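Mandelate racemase/muconate lactonizing protein (Paenibacillus sp., PDB 3QPE) belongs to the enolase superfamily, holds D-galacturonic acid beside a magnesium ion, and probably carries out magnesium-dependent chemistry on sugar acids. Local coordinates at residues 207-212 against 232-237; 241-246 against 259-264; 26-31 against 136-141; 129-134 against 334-339. All blocks are in the same frame, centred on the assembly; numbering follows the deposited sequence.

Interaction 1 of 4, residues 207-212 against 232-237; sequences DANNAY and LEEAFH. With MG (magnesium ion), chain E; MG (magnesium ion), chain F; DGU (D-galacturonic acid), chain G.
The carboxylates of D207 and E233 lie stacked, face against face with planes 24° apart, and OD2 of D207 comes to 3.1 Å from OE2 of E233. Both oxygens bind the same magnesium ion, which explains the closeness. The Y212 ring takes CB of A208 over one face, displaced toward the rim, while the imidazole of H237 meets a water on the second magnesium at its edge, in plane, and stacks on H237 of the second subunit. The parallel bridge between D207 and E233 puts both side chains on one face of the sheet, and CG anti to the backbone N in each (chi1 177° and 166°) extends the acids toward the metal. This is the metal site of the enolase superfamily, with acidic residues at the C-terminal ends of successive barrel strands; E263, O5 and O6B of the galacturonic acid and a water complete the six ligands. K168 grips OE1 of E233. OD1 of D207 closes an Asx turn, accepting the backbone N of N209 over 3.0 Å, and N209 sends ND2 to O5 of the sugar, also 3.0 Å. E234 bends at chi2 to put OE2 on the second magnesium. A type I' turn from A208 to A211 runs alongside residues 234-236, where N of N210 donates to O of E234 at 2.7 Å and N of Y212 to O of A235 at 3.0 Å. An alanine in place of N210 would keep the bond from its own N to O of E234 but would probably open a gap beside E234 and the F236-H237 backbone.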
# COMPACT_ATOMS: atom_id res chain seq x y z
N ASP A 207 15.54 -9.94 0.33
CA ASP A 207 14.22 -9.47 -0.05
C ASP A 207 13.18 -10.34 0.63
O ASP A 207 13.04 -11.53 0.33
CB ASP A 207 14.06 -9.47 -1.59
CG ASP A 207 12.68 -9.05 -2.05
OD1 ASP A 207 11.80 -8.81 -1.20
OD2 ASP A 207 12.46 -9.02 -3.29
N ALA A 208 12.44 -9.73 1.55
CA ALA A 208 11.53 -10.50 2.40
C ALA A 208 10.14 -10.64 1.81
O ALA A 208 9.33 -11.41 2.32
CB ALA A 208 11.46 -9.87 3.81
N ASN A 209 9.86 -9.92 0.74
CA ASN A 209 8.50 -9.87 0.21
C ASN A 209 7.48 -9.69 1.33
O ASN A 209 6.43 -10.35 1.37
CB ASN A 209 8.18 -11.08 -0.67
CG ASN A 209 8.95 -11.07 -1.97
OD1 ASN A 209 9.95 -11.77 -2.10
ND2 ASN A 209 8.51 -10.26 -2.94
N ASN A 210 7.81 -8.78 2.24
CA ASN A 210 6.90 -8.30 3.27
C ASN A 210 6.58 -9.34 4.33
O ASN A 210 5.69 -9.15 5.15
CB ASN A 210 5.62 -7.76 2.63
CG ASN A 210 5.84 -6.42 1.94
OD1 ASN A 210 6.77 -5.70 2.27
ND2 ASN A 210 4.98 -6.08 0.99
N ALA A 211 7.35 -10.43 4.32
CA ALA A 211 7.12 -11.54 5.24
C ALA A 211 7.59 -11.31 6.68
O ALA A 211 7.25 -12.11 7.54
CB ALA A 211 7.75 -12.83 4.67
N TYR A 212 8.34 -10.25 6.94
CA TYR A 212 8.82 -10.00 8.31
C TYR A 212 7.91 -9.03 9.06
O TYR A 212 6.96 -8.48 8.50
CB TYR A 212 10.26 -9.44 8.31
CG TYR A 212 11.34 -10.41 7.92
CD1 TYR A 212 11.12 -11.77 7.99
CD2 TYR A 212 12.59 -9.96 7.52
CE1 TYR A 212 12.11 -12.67 7.65
CE2 TYR A 212 13.58 -10.85 7.16
CZ TYR A 212 13.33 -12.21 7.24
OH TYR A 212 14.30 -13.13 6.91
N LEU A 232 18.26 -4.00 2.27
CA LEU A 232 17.13 -4.75 2.76
C LEU A 232 15.89 -4.30 2.03
O LEU A 232 15.49 -3.14 2.13
CB LEU A 232 16.95 -4.50 4.27
CG LEU A 232 15.71 -5.10 4.93
CD1 LEU A 232 15.68 -6.65 4.90
CD2 LEU A 232 15.58 -4.57 6.36
N GLU A 233 15.27 -5.23 1.29
CA GLU A 233 14.15 -4.93 0.40
C GLU A 233 12.83 -5.51 0.92
O GLU A 233 12.74 -6.69 1.23
CB GLU A 233 14.47 -5.49 -1.00
CG GLU A 233 13.28 -5.57 -1.95
CD GLU A 233 13.70 -5.82 -3.38
OE1 GLU A 233 14.90 -5.75 -3.71
OE2 GLU A 233 12.82 -6.06 -4.21
N GLU A 234 11.82 -4.65 1.04
CA GLU A 234 10.49 -5.07 1.48
C GLU A 234 10.48 -6.00 2.71
O GLU A 234 9.88 -7.06 2.69
CB GLU A 234 9.71 -5.72 0.34
CG GLU A 234 9.43 -4.77 -0.83
CD GLU A 234 8.12 -5.11 -1.56
OE1 GLU A 234 7.96 -6.23 -2.08
OE2 GLU A 234 7.24 -4.25 -1.62
N ALA A 235 11.13 -5.57 3.79
CA ALA A 235 11.09 -6.34 5.04
C ALA A 235 9.63 -6.56 5.44
O ALA A 235 9.24 -7.64 5.86
CB ALA A 235 11.84 -5.60 6.15
N PHE A 236 8.82 -5.52 5.28
CA PHE A 236 7.41 -5.52 5.66
C PHE A 236 6.77 -4.38 4.86
O PHE A 236 7.47 -3.53 4.31
CB PHE A 236 7.26 -5.29 7.17
CG PHE A 236 8.21 -4.27 7.71
CD1 PHE A 236 9.30 -4.66 8.46
CD2 PHE A 236 8.05 -2.92 7.43
CE1 PHE A 236 10.21 -3.74 8.95
CE2 PHE A 236 8.95 -2.00 7.91
CZ PHE A 236 10.02 -2.39 8.67
N HIS A 237 5.45 -4.37 4.74
CA HIS A 237 4.85 -3.34 3.89
C HIS A 237 5.26 -1.96 4.41
O HIS A 237 5.17 -1.70 5.61
CB HIS A 237 3.34 -3.45 3.83
CG HIS A 237 2.72 -2.42 2.94
ND1 HIS A 237 3.02 -2.34 1.60
CD2 HIS A 237 1.87 -1.40 3.20
CE1 HIS A 237 2.37 -1.32 1.07
NE2 HIS A 237 1.66 -0.73 2.02
MG MG E . 11.29 -7.46 -4.32
MG MG F . 6.67 -2.50 -0.46
O1 DGU G . 6.17 -11.07 -9.43
O2 DGU G . 6.59 -12.55 -7.07
O5 DGU G . 9.91 -9.13 -5.28
O6B DGU G . 12.28 -7.98 -6.22
C1 DGU G . 7.16 -10.88 -8.72
C2 DGU G . 7.71 -11.95 -7.75
C3 DGU G . 8.70 -11.38 -6.72
C4 DGU G . 9.80 -10.47 -7.33
C5 DGU G . 10.70 -9.79 -6.28
C6 DGU G . 11.75 -8.86 -6.93
O3 DGU G . 9.34 -12.47 -6.03
O4 DGU G . 9.18 -9.44 -8.09
O6A DGU G . 12.00 -9.08 -8.14
O HOH W 1 6.59 -8.36 -1.81
O HOH W 2 3.87 -6.80 5.39
O HOH W 3 7.17 -3.29 1.52
O HOH W 4 4.54 -3.35 -0.30
O HOH W 5 9.91 -7.44 -2.61
O HOH W 6 6.15 -1.32 -2.25

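Interaction 2 of 4, residues 241-246 against 259-264; sequences ALYEDL and IADGEG. With MG (magnesium ion), chain F; MG (magnesium ion), chain E; DGU (D-galacturonic acid), chain G.
I259 and Y243 make the apolar half of this contact: CG2 of I259 sits over one face of the Y243 ring, 3.7 Å from its centroid, a CH-pi contact. In the isoleucine CG2 is anti to the backbone N while CG1 lies beside it (chi1 -61°), which sends CG2 to the ring and CD1 to 3.9 Å from CD2 of L246. At A260 the side chain turns the other way, onto W231 and E233. D261 faces the helix again, and its OD2 accepts the hydroxyl of Y243 at 2.6 Å, met on the anti side, 23° out of the carboxylate plane, ring and carboxylate planes 72° apart. OD1 of D261 binds magnesium at 2.2 Å and takes the backbone N of G262 with its anti lone pair. A phenylalanine at Y243 would still cover I259 but has no hydroxyl, and OD2 of D261, left without that donor, would probably be less firmly oriented. G262 adopts backbone angles that suit glycine, and E263 then reaches the other magnesium through OE2, with OE1 2.6 Å from O5 of the galacturonic acid. Helix 240-253 and strand 258-261, nearly antiparallel in a beta-alpha-beta unit of the barrel, are joined by a ring that also meets F236. With OD1 held by the metal and N of G262, and OD2 by the phenol, the carboxylate's rotation is fixed, making Y243 second-shell to the magnesium site.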
# COMPACT_ATOMS: atom_id res chain seq x y z
N ALA A 241 6.76 5.00 10.15
CA ALA A 241 7.14 4.96 11.55
C ALA A 241 8.04 3.76 11.82
O ALA A 241 8.96 3.83 12.63
CB ALA A 241 5.91 4.94 12.45
N LEU A 242 7.79 2.66 11.11
CA LEU A 242 8.61 1.47 11.29
C LEU A 242 9.98 1.66 10.65
O LEU A 242 10.98 1.29 11.24
CB LEU A 242 7.93 0.20 10.76
CG LEU A 242 6.62 -0.19 11.45
CD1 LEU A 242 6.03 -1.43 10.83
CD2 LEU A 242 6.84 -0.40 12.95
N TYR A 243 10.04 2.24 9.45
CA TYR A 243 11.33 2.47 8.81
C TYR A 243 12.15 3.52 9.54
O TYR A 243 13.38 3.45 9.57
CB TYR A 243 11.16 2.83 7.34
CG TYR A 243 11.02 1.64 6.40
CD1 TYR A 243 11.62 0.41 6.69
CD2 TYR A 243 10.28 1.75 5.23
CE1 TYR A 243 11.48 -0.69 5.83
CE2 TYR A 243 10.15 0.68 4.36
CZ TYR A 243 10.75 -0.53 4.65
OH TYR A 243 10.59 -1.56 3.76
N GLU A 244 11.48 4.52 10.11
CA GLU A 244 12.17 5.46 10.99
C GLU A 244 12.84 4.73 12.16
O GLU A 244 14.03 4.89 12.40
CB GLU A 244 11.20 6.53 11.51
CG GLU A 244 11.91 7.61 12.32
CD GLU A 244 10.94 8.58 12.94
OE1 GLU A 244 9.74 8.25 13.09
OE2 GLU A 244 11.40 9.68 13.30
N ASP A 245 12.08 3.92 12.88
CA ASP A 245 12.66 3.09 13.93
C ASP A 245 13.85 2.26 13.41
O ASP A 245 14.91 2.23 14.03
CB ASP A 245 11.59 2.20 14.58
CG ASP A 245 12.15 1.28 15.67
OD1 ASP A 245 13.21 0.65 15.48
OD2 ASP A 245 11.51 1.18 16.74
N LEU A 246 13.67 1.60 12.26
CA LEU A 246 14.73 0.74 11.72
C LEU A 246 15.99 1.51 11.34
O LEU A 246 17.10 1.08 11.66
CB LEU A 246 14.22 -0.11 10.54
CG LEU A 246 15.15 -1.21 10.02
CD1 LEU A 246 15.54 -2.19 11.12
CD2 LEU A 246 14.49 -1.96 8.87
N ILE A 259 17.75 0.78 2.84
CA ILE A 259 16.38 0.32 2.82
C ILE A 259 15.81 0.48 1.41
O ILE A 259 15.76 1.59 0.87
CB ILE A 259 15.52 1.12 3.81
CG1 ILE A 259 16.06 0.93 5.23
CG2 ILE A 259 14.07 0.70 3.74
CD1 ILE A 259 16.15 -0.51 5.62
N ALA A 260 15.39 -0.63 0.81
CA ALA A 260 14.83 -0.61 -0.55
C ALA A 260 13.35 -1.00 -0.53
O ALA A 260 12.95 -1.89 0.21
CB ALA A 260 15.62 -1.58 -1.44
N ASP A 261 12.55 -0.35 -1.35
CA ASP A 261 11.12 -0.62 -1.38
C ASP A 261 10.48 0.03 -2.62
O ASP A 261 11.15 0.77 -3.31
CB ASP A 261 10.46 -0.14 -0.09
CG ASP A 261 9.34 -1.05 0.35
OD1 ASP A 261 8.64 -1.56 -0.54
OD2 ASP A 261 9.16 -1.26 1.57
N GLY A 262 9.22 -0.28 -2.91
CA GLY A 262 8.49 0.42 -3.95
C GLY A 262 7.82 -0.41 -5.04
O GLY A 262 7.05 0.11 -5.83
N GLU A 263 8.11 -1.71 -5.10
CA GLU A 263 7.46 -2.55 -6.13
C GLU A 263 5.97 -2.76 -5.84
O GLU A 263 5.50 -2.58 -4.70
CB GLU A 263 8.18 -3.90 -6.29
CG GLU A 263 7.85 -4.89 -5.20
CD GLU A 263 8.69 -6.16 -5.30
OE1 GLU A 263 8.11 -7.26 -5.39
OE2 GLU A 263 9.93 -6.02 -5.32
N GLY A 264 5.22 -3.13 -6.88
CA GLY A 264 3.80 -3.45 -6.74
C GLY A 264 2.93 -2.28 -6.31
O GLY A 264 3.13 -1.15 -6.77
MG MG F . 6.67 -2.50 -0.46
MG MG E . 11.29 -7.46 -4.32
O1 DGU G . 6.17 -11.07 -9.43
O2 DGU G . 6.59 -12.55 -7.07
O5 DGU G . 9.91 -9.13 -5.28
O6B DGU G . 12.28 -7.98 -6.22
C1 DGU G . 7.16 -10.88 -8.72
C2 DGU G . 7.71 -11.95 -7.75
C3 DGU G . 8.70 -11.38 -6.72
C4 DGU G . 9.80 -10.47 -7.33
C5 DGU G . 10.70 -9.79 -6.28
C6 DGU G . 11.75 -8.86 -6.93
O3 DGU G . 9.34 -12.47 -6.03
O4 DGU G . 9.18 -9.44 -8.09
O6A DGU G . 12.00 -9.08 -8.14
O HOH W 6 6.15 -1.32 -2.25
O HOH W 5 9.91 -7.44 -2.61
O HOH W 4 4.54 -3.35 -0.30
O HOH W 3 7.17 -3.29 1.52

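Interaction 3 of 4, residues 26-31 against 136-141; sequences RARSAG and YFDDLH. With DGU (D-galacturonic acid), chain G.
The end of strand 29-30 and the loop around the F137-L140 type I turn come closest just past the strand, at G31 and D138, whose CA atoms are 5.0 Å apart, with F137 centring an inverse gamma turn. D138 swings CG to the side opposite its carbonyl carbon (chi1 -62°), which brings OD1 to the backbone N of G31 for a 2.8 Å hydrogen bond, the donor lying nearly along the C-O axis. The fit suits glycine: a CB on G31 would collide with OD1 of D138 and with O of F137. A water within hydrogen-bonding distance of OD2 of D138 and O of S29 accepts from NE of R28. That water links the two charged groups, since NE of R28 stays 4.3 Å from OD2 of D138, beyond a salt bridge; the guanidinium is held instead by Q158 and by O of S134. Deeper in, CB of A30 lies over one face of the Y136 ring, 4.3 Å from its centroid and shifted toward the rim. O of G31 approaches the same ring obliquely, 3.3 Å from CD2 of Y136, and accepts ND1 of H39. Held between these neighbours and H39, whose ring meets it edge-to-face, the tyrosine presents its hydroxyl to the sugar-binding pocket, where OH of Y136 and O3 of the galacturonic acid share a 2.9 Å hydrogen bond. A segment of the N-terminal capping domain meeting a loop at the mouth of the barrel is the arrangement by which enolase-superfamily enzymes close their pockets; here N33 and H39, further along the chain, also bind the sugar.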
# COMPACT_ATOMS: atom_id res chain seq x y z
N ARG A 26 13.12 -19.32 -18.22
CA ARG A 26 14.31 -18.95 -17.48
C ARG A 26 15.22 -20.18 -17.31
O ARG A 26 14.76 -21.31 -17.41
CB ARG A 26 13.98 -18.25 -16.15
CG ARG A 26 13.19 -19.08 -15.14
CD ARG A 26 13.05 -18.32 -13.79
NE ARG A 26 12.48 -16.97 -13.91
CZ ARG A 26 11.18 -16.69 -13.87
NH1 ARG A 26 10.28 -17.67 -13.78
NH2 ARG A 26 10.75 -15.43 -13.96
N ALA A 27 16.50 -19.94 -17.08
CA ALA A 27 17.50 -21.00 -17.06
C ALA A 27 17.27 -22.02 -15.95
O ALA A 27 17.48 -23.22 -16.14
CB ALA A 27 18.90 -20.40 -16.97
N ARG A 28 16.84 -21.55 -14.78
CA ARG A 28 16.55 -22.44 -13.66
C ARG A 28 15.17 -22.10 -13.11
O ARG A 28 14.83 -20.92 -12.96
CB ARG A 28 17.64 -22.27 -12.60
CG ARG A 28 17.56 -23.27 -11.45
CD ARG A 28 18.63 -22.98 -10.41
NE ARG A 28 18.41 -21.70 -9.75
CZ ARG A 28 19.27 -20.68 -9.78
NH1 ARG A 28 20.43 -20.81 -10.41
NH2 ARG A 28 18.98 -19.54 -9.17
N SER A 29 14.36 -23.12 -12.83
CA SER A 29 13.03 -22.87 -12.28
C SER A 29 13.11 -22.11 -10.93
O SER A 29 13.93 -22.44 -10.07
CB SER A 29 12.25 -24.17 -12.13
OG SER A 29 10.93 -23.93 -11.67
N ALA A 30 12.25 -21.11 -10.76
CA ALA A 30 12.25 -20.29 -9.55
C ALA A 30 11.18 -20.79 -8.59
O ALA A 30 10.00 -20.84 -8.93
CB ALA A 30 11.99 -18.81 -9.91
N GLY A 31 11.60 -21.17 -7.38
CA GLY A 31 10.66 -21.61 -6.36
C GLY A 31 9.83 -20.50 -5.75
O GLY A 31 9.60 -19.46 -6.37
N TYR A 136 15.51 -17.91 -5.17
CA TYR A 136 14.23 -18.08 -4.49
C TYR A 136 14.31 -19.13 -3.37
O TYR A 136 15.40 -19.52 -2.99
CB TYR A 136 13.15 -18.40 -5.53
CG TYR A 136 12.64 -17.13 -6.19
CD1 TYR A 136 13.49 -16.34 -6.95
CD2 TYR A 136 11.33 -16.70 -6.00
CE1 TYR A 136 13.03 -15.14 -7.54
CE2 TYR A 136 10.87 -15.51 -6.58
CZ TYR A 136 11.72 -14.75 -7.35
OH TYR A 136 11.25 -13.57 -7.90
N PHE A 137 13.16 -19.53 -2.83
CA PHE A 137 13.08 -20.57 -1.80
C PHE A 137 13.20 -21.92 -2.49
O PHE A 137 12.25 -22.70 -2.52
CB PHE A 137 11.74 -20.52 -1.06
CG PHE A 137 11.55 -19.28 -0.23
CD1 PHE A 137 12.56 -18.35 -0.14
CD2 PHE A 137 10.37 -19.06 0.47
CE1 PHE A 137 12.42 -17.19 0.65
CE2 PHE A 137 10.21 -17.90 1.25
CZ PHE A 137 11.24 -16.98 1.34
N ASP A 138 14.37 -22.17 -3.05
CA ASP A 138 14.58 -23.37 -3.84
C ASP A 138 14.91 -24.60 -3.00
O ASP A 138 15.13 -25.70 -3.54
CB ASP A 138 15.65 -23.09 -4.88
CG ASP A 138 15.21 -21.98 -5.85
OD1 ASP A 138 14.03 -22.01 -6.25
OD2 ASP A 138 16.02 -21.09 -6.18
N ASP A 139 14.89 -24.41 -1.69
CA ASP A 139 15.34 -25.41 -0.72
C ASP A 139 14.21 -25.98 0.13
O ASP A 139 14.47 -26.70 1.10
CB ASP A 139 16.30 -24.71 0.22
CG ASP A 139 15.66 -23.46 0.83
OD1 ASP A 139 15.37 -22.51 0.06
OD2 ASP A 139 15.40 -23.44 2.04
N LEU A 140 12.97 -25.67 -0.21
CA LEU A 140 11.87 -26.03 0.68
C LEU A 140 11.64 -27.54 0.77
O LEU A 140 11.13 -28.02 1.78
CB LEU A 140 10.57 -25.33 0.30
CG LEU A 140 10.53 -23.83 0.65
CD1 LEU A 140 9.12 -23.32 0.45
CD2 LEU A 140 11.01 -23.57 2.09
N HIS A 141 12.01 -28.26 -0.28
CA HIS A 141 11.93 -29.72 -0.28
C HIS A 141 12.97 -30.36 0.64
O HIS A 141 12.92 -31.56 0.90
CB HIS A 141 12.09 -30.26 -1.70
CG HIS A 141 13.42 -29.94 -2.31
ND1 HIS A 141 13.77 -28.66 -2.71
CD2 HIS A 141 14.49 -30.73 -2.59
CE1 HIS A 141 15.00 -28.68 -3.21
NE2 HIS A 141 15.45 -29.92 -3.15
O1 DGU G . 6.17 -11.07 -9.43
O2 DGU G . 6.59 -12.55 -7.07
O5 DGU G . 9.91 -9.13 -5.28
O6B DGU G . 12.28 -7.98 -6.22
C1 DGU G . 7.16 -10.88 -8.72
C2 DGU G . 7.71 -11.95 -7.75
C3 DGU G . 8.70 -11.38 -6.72
C4 DGU G . 9.80 -10.47 -7.33
C5 DGU G . 10.70 -9.79 -6.28
C6 DGU G . 11.75 -8.86 -6.93
O3 DGU G . 9.34 -12.47 -6.03
O4 DGU G . 9.18 -9.44 -8.09
O6A DGU G . 12.00 -9.08 -8.14
O HOH W 7 15.67 -20.79 -8.86

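Interaction 4 of 4, residues 129-134 against 334-339; sequences PCYDTS and FVEYDD. With DGU (D-galacturonic acid), chain G.
T133 and E336 meet at the bound sugar: OG1 of T133 donates to the anti lone pair of OE2 of E336 over 2.6 Å, and the same carboxylate oxygen lies 2.6 Å from O6A of the galacturonic acid. T133 reaches it because OG1 points away from its backbone N (chi1 -162°). K168 adds a salt bridge to OE2 of E336, and OE1 accepts the backbone N of C312, so both oxygens are gripped. Along the flank of the glutamate runs Y131, whose ring has CA of E336 over one face and whose OH lies 3.0 Å from CG of E336; that hydroxyl bonds to K168, not to the carboxylate. The tyrosine ring in turn directs its edge at the face of F334, an offset T-shaped pair with planes at 87° and centroids 5.5 Å apart, and CD2 of Y131 presses on CB of F334 at 3.3 Å. Beneath these groups the two segments are parallel strands, 129-134 beside 335-337, in the beta/alpha barrel of the enolase fold, and their pairing closes the barrel between its first and last strands. Four backbone bonds set the register, the straightest from N of V335 to O of P129 at 2.7 Å. On the face away from the sugar, C130, V335 and Y337 line up, CB of C130 3.9 Å from CB of V335, with I319 of helix 316-325 packed against V335 and Y337. OD1 of D132 accepts N of S134, closing an Asx turn, and also OG of S134 on its syn lone pair, while a water joins it to O of Y337.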
# COMPACT_ATOMS: atom_id res chain seq x y z
N PRO A 129 26.12 -1.90 -13.47
CA PRO A 129 26.10 -2.93 -12.44
C PRO A 129 24.80 -3.74 -12.53
O PRO A 129 23.72 -3.19 -12.83
CB PRO A 129 26.17 -2.12 -11.14
CG PRO A 129 26.92 -0.88 -11.53
CD PRO A 129 26.38 -0.56 -12.91
N CYS A 130 24.92 -5.04 -12.32
CA CYS A 130 23.76 -5.90 -12.25
C CYS A 130 23.86 -6.88 -11.09
O CYS A 130 24.94 -7.06 -10.53
CB CYS A 130 23.56 -6.65 -13.57
SG CYS A 130 24.83 -7.88 -13.95
N TYR A 131 22.75 -7.52 -10.76
CA TYR A 131 22.76 -8.54 -9.72
C TYR A 131 21.85 -9.72 -10.05
O TYR A 131 20.88 -9.60 -10.82
CB TYR A 131 22.38 -7.93 -8.37
CG TYR A 131 20.93 -7.53 -8.23
CD1 TYR A 131 19.94 -8.46 -7.95
CD2 TYR A 131 20.55 -6.19 -8.34
CE1 TYR A 131 18.61 -8.09 -7.83
CE2 TYR A 131 19.22 -5.81 -8.21
CZ TYR A 131 18.26 -6.75 -7.96
OH TYR A 131 16.95 -6.36 -7.80
N ASP A 132 22.18 -10.87 -9.48
CA ASP A 132 21.42 -12.08 -9.72
C ASP A 132 20.21 -12.13 -8.80
O ASP A 132 20.34 -12.20 -7.58
CB ASP A 132 22.33 -13.28 -9.51
CG ASP A 132 21.66 -14.59 -9.84
OD1 ASP A 132 20.44 -14.62 -10.12
OD2 ASP A 132 22.37 -15.61 -9.78
N THR A 133 19.02 -12.10 -9.40
CA THR A 133 17.78 -12.00 -8.63
C THR A 133 17.10 -13.36 -8.46
O THR A 133 16.03 -13.46 -7.86
CB THR A 133 16.80 -10.96 -9.27
OG1 THR A 133 15.82 -10.56 -8.31
CG2 THR A 133 16.11 -11.55 -10.51
N SER A 134 17.74 -14.42 -8.93
CA SER A 134 17.05 -15.71 -9.10
C SER A 134 17.10 -16.67 -7.89
O SER A 134 16.70 -17.82 -8.00
CB SER A 134 17.60 -16.46 -10.32
OG SER A 134 18.95 -16.85 -10.10
N PHE A 334 21.32 -0.84 -9.87
CA PHE A 334 21.58 -2.12 -10.54
C PHE A 334 20.56 -2.45 -11.59
O PHE A 334 19.39 -2.08 -11.46
CB PHE A 334 21.47 -3.27 -9.53
CG PHE A 334 22.61 -3.39 -8.60
CD1 PHE A 334 23.82 -3.91 -9.04
CD2 PHE A 334 22.47 -3.05 -7.27
CE1 PHE A 334 24.88 -4.05 -8.17
CE2 PHE A 334 23.52 -3.19 -6.39
CZ PHE A 334 24.73 -3.69 -6.84
N VAL A 335 20.98 -3.21 -12.60
CA VAL A 335 20.05 -3.95 -13.43
C VAL A 335 19.66 -5.23 -12.68
O VAL A 335 20.52 -6.04 -12.32
CB VAL A 335 20.67 -4.29 -14.80
CG1 VAL A 335 19.79 -5.29 -15.54
CG2 VAL A 335 20.83 -3.03 -15.64
N GLU A 336 18.37 -5.41 -12.42
CA GLU A 336 17.92 -6.66 -11.80
C GLU A 336 17.92 -7.79 -12.85
O GLU A 336 17.14 -7.75 -13.80
CB GLU A 336 16.52 -6.49 -11.17
CG GLU A 336 16.09 -7.71 -10.36
CD GLU A 336 14.79 -7.52 -9.61
OE1 GLU A 336 14.16 -6.45 -9.75
OE2 GLU A 336 14.39 -8.44 -8.85
N TYR A 337 18.78 -8.78 -12.68
CA TYR A 337 19.01 -9.76 -13.77
C TYR A 337 18.44 -11.17 -13.53
O TYR A 337 18.68 -11.79 -12.49
CB TYR A 337 20.50 -9.82 -14.14
CG TYR A 337 20.76 -10.60 -15.40
CD1 TYR A 337 21.02 -11.96 -15.35
CD2 TYR A 337 20.71 -9.99 -16.65
CE1 TYR A 337 21.23 -12.69 -16.51
CE2 TYR A 337 20.92 -10.71 -17.81
CZ TYR A 337 21.18 -12.06 -17.73
OH TYR A 337 21.39 -12.79 -18.88
N ASP A 338 17.68 -11.65 -14.52
CA ASP A 338 17.16 -13.02 -14.56
C ASP A 338 17.62 -13.55 -15.92
O ASP A 338 17.46 -12.87 -16.93
CB ASP A 338 15.63 -12.99 -14.52
CG ASP A 338 15.01 -14.26 -13.98
OD1 ASP A 338 15.74 -15.14 -13.44
OD2 ASP A 338 13.77 -14.37 -14.06
N ASP A 339 18.17 -14.76 -15.94
CA ASP A 339 18.68 -15.34 -17.18
C ASP A 339 17.55 -16.01 -17.94
O ASP A 339 17.16 -17.15 -17.65
CB ASP A 339 19.77 -16.38 -16.87
CG ASP A 339 20.51 -16.85 -18.12
OD1 ASP A 339 20.03 -16.61 -19.25
OD2 ASP A 339 21.59 -17.45 -17.97
O1 DGU G . 6.17 -11.07 -9.43
O2 DGU G . 6.59 -12.55 -7.07
O5 DGU G . 9.91 -9.13 -5.28
O6B DGU G . 12.28 -7.98 -6.22
C1 DGU G . 7.16 -10.88 -8.72
C2 DGU G . 7.71 -11.95 -7.75
C3 DGU G . 8.70 -11.38 -6.72
C4 DGU G . 9.80 -10.47 -7.33
C5 DGU G . 10.70 -9.79 -6.28
C6 DGU G . 11.75 -8.86 -6.93
O3 DGU G . 9.34 -12.47 -6.03
O4 DGU G . 9.18 -9.44 -8.09
O6A DGU G . 12.00 -9.08 -8.14
O HOH W 8 19.87 -14.47 -12.77

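All four interactions converge on the galacturonic acid. Interactions 1 and 2, with centres 9 Å apart, share both magnesium ions: D207, E233 and E263 hold the one that binds the sugar, E234 and D261, with E238, the other. They are also stitched directly, by a probable hydrogen bond from N of A260 to O of L232 (2.8 Å) and by F236 packing on Y243. Interaction 4, within whose chain loop both are nested, meets the sugar's carboxylate near E336, whereas interaction 3 holds its O3. Interactions 3 and 4 join through a salt bridge, NE of R26 to OD2 of D338 at 2.9 Å. Interaction 3 stands farthest from interaction 2, about 26 Å between centres.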